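Local atomic coordinates of LbaCas13a H328A (C2c2) (Lachnospiraceae bacterium NK4A179, PDB entry 5WLH), a protein that binds CRISPR guide RNA as a Cas13a effector and probably cleaves RNA once a complementary target pairs with the guide. Residues N548-L553 and D587-L592. Residues are numbered along the deposited sequence; the frame is centred on the assembly and turned at random.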
# COMPACT_ATOMS: atom_id res chain seq x y z
N ASN A 548 34.72 5.58 -13.11
CA ASN A 548 35.01 4.45 -13.98
C ASN A 548 34.88 3.16 -13.18
O ASN A 548 35.38 3.06 -12.06
CB ASN A 548 36.42 4.61 -14.57
CG ASN A 548 36.77 3.54 -15.59
OD1 ASN A 548 36.65 2.34 -15.32
ND2 ASN A 548 37.23 3.97 -16.77
N ILE A 549 34.18 2.18 -13.76
CA ILE A 549 33.86 0.94 -13.03
C ILE A 549 35.13 0.25 -12.55
O ILE A 549 35.12 -0.38 -11.48
CB ILE A 549 32.99 0.01 -13.90
CG1 ILE A 549 32.50 -1.19 -13.08
CG2 ILE A 549 33.73 -0.47 -15.14
CD1 ILE A 549 31.04 -1.47 -13.24
N LEU A 550 36.24 0.39 -13.28
CA LEU A 550 37.49 -0.25 -12.86
C LEU A 550 37.91 0.17 -11.46
O LEU A 550 38.53 -0.62 -10.74
CB LEU A 550 38.61 0.07 -13.85
CG LEU A 550 38.37 -0.47 -15.26
CD1 LEU A 550 39.36 0.17 -16.24
CD2 LEU A 550 38.48 -1.99 -15.28
N ASN A 551 37.59 1.39 -11.04
CA ASN A 551 38.00 1.89 -9.74
C ASN A 551 37.30 1.20 -8.58
O ASN A 551 37.69 1.41 -7.43
CB ASN A 551 37.75 3.39 -9.63
CG ASN A 551 38.58 4.19 -10.60
OD1 ASN A 551 39.73 3.86 -10.85
ND2 ASN A 551 37.99 5.25 -11.15
N PHE A 552 36.27 0.39 -8.85
CA PHE A 552 35.43 -0.14 -7.80
C PHE A 552 35.37 -1.65 -7.78
O PHE A 552 34.79 -2.22 -6.84
CB PHE A 552 34.02 0.47 -7.92
CG PHE A 552 34.02 1.97 -7.91
CD1 PHE A 552 34.12 2.66 -6.71
CD2 PHE A 552 34.00 2.69 -9.08
CE1 PHE A 552 34.16 4.04 -6.70
CE2 PHE A 552 34.04 4.07 -9.08
CZ PHE A 552 34.12 4.75 -7.88
N LEU A 553 35.97 -2.32 -8.76
CA LEU A 553 35.91 -3.78 -8.83
C LEU A 553 36.54 -4.39 -7.59
O LEU A 553 37.61 -3.96 -7.15
CB LEU A 553 36.62 -4.28 -10.09
CG LEU A 553 35.91 -3.94 -11.40
CD1 LEU A 553 36.76 -4.35 -12.58
CD2 LEU A 553 34.55 -4.64 -11.44
N ASP A 587 35.83 -7.84 -22.25
CA ASP A 587 36.15 -8.88 -21.26
C ASP A 587 35.02 -8.93 -20.23
O ASP A 587 33.90 -8.47 -20.46
CB ASP A 587 37.52 -8.61 -20.62
CG ASP A 587 37.58 -7.29 -19.86
OD1 ASP A 587 36.54 -6.65 -19.61
OD2 ASP A 587 38.70 -6.87 -19.50
N ASP A 588 35.33 -9.48 -19.05
CA ASP A 588 34.29 -9.67 -18.04
C ASP A 588 33.84 -8.36 -17.41
O ASP A 588 32.74 -8.30 -16.87
CB ASP A 588 34.79 -10.65 -16.98
CG ASP A 588 34.92 -12.06 -17.52
OD1 ASP A 588 34.02 -12.50 -18.27
OD2 ASP A 588 35.92 -12.75 -17.19
N VAL A 589 34.65 -7.30 -17.50
CA VAL A 589 34.21 -5.98 -17.06
C VAL A 589 33.10 -5.46 -17.98
O VAL A 589 32.15 -4.81 -17.52
CB VAL A 589 35.40 -5.01 -17.00
CG1 VAL A 589 34.93 -3.64 -16.63
CG2 VAL A 589 36.43 -5.52 -15.99
N ASP A 590 33.20 -5.73 -19.28
CA ASP A 590 32.12 -5.34 -20.18
C ASP A 590 30.89 -6.20 -19.96
O ASP A 590 29.76 -5.75 -20.17
CB ASP A 590 32.58 -5.43 -21.63
CG ASP A 590 33.86 -4.65 -21.87
OD1 ASP A 590 33.79 -3.41 -22.02
OD2 ASP A 590 34.94 -5.28 -21.89
N PHE A 591 31.09 -7.45 -19.54
CA PHE A 591 29.99 -8.31 -19.13
C PHE A 591 29.23 -7.68 -17.97
O PHE A 591 28.00 -7.52 -18.03
CB PHE A 591 30.53 -9.69 -18.75
CG PHE A 591 29.47 -10.71 -18.47
CD1 PHE A 591 28.18 -10.56 -18.95
CD2 PHE A 591 29.77 -11.84 -17.72
CE1 PHE A 591 27.21 -11.51 -18.69
CE2 PHE A 591 28.80 -12.80 -17.45
CZ PHE A 591 27.51 -12.63 -17.94
N LEU A 592 29.95 -7.30 -16.91
CA LEU A 592 29.33 -6.60 -15.78
C LEU A 592 28.65 -5.31 -16.23
O LEU A 592 27.54 -4.99 -15.77
CB LEU A 592 30.40 -6.28 -14.73
CG LEU A 592 29.92 -5.45 -13.53
CD1 LEU A 592 28.85 -6.27 -12.81
CD2 LEU A 592 31.08 -5.13 -12.61
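Val589 and Leu592, one turn apart on the helix 588-602, meet Ile549, Leu550 and Leu553 of a 3-10 turn and its exit, a compact example of apolar side chains joining a loop, here the one between helices 486-517 and 559-564, to the start of a helix. Asp587 is the N-cap just ahead of that helix; its OD1 accepts from Val589 N at 2.9 Å, the donor standing 53° out of the carboxylate plane. Val589 splits its two methyls between partners. With chi1 at 177°, Val589 CG1 points anti to the backbone N and toward Ile549 CG2. These two methyls lie 3.7 Å apart. Val589 CG2 reaches Leu553 CD1 at 3.6 Å; Leu550 CD2 touches both valine methyls more distantly, its side chain crossing the valine at about a right angle. Shortened to alanine, residue 589 would lose both methyls, which would probably open a gap beside Ile549 CG2 and Leu553 CD1. Asp590 completes the capping box: its OD2 takes Asp587 N at 2.7 Å through the anti lone pair and also pairs with Lys533. Leu592 follows, presenting CD2 to both Ile549 CD1 and Leu553 CD2, each 3.7 Å away, with Leu513 and Ile563 of the two flanking helices also packing against it. On the loop side, Asn548 OD1 closes an Asx turn onto Leu550 N. Polar bonding thus shapes each segment internally, and the junction between them rests on apolar packing, which implies cohesion through close fit and burial rather than directional bonds.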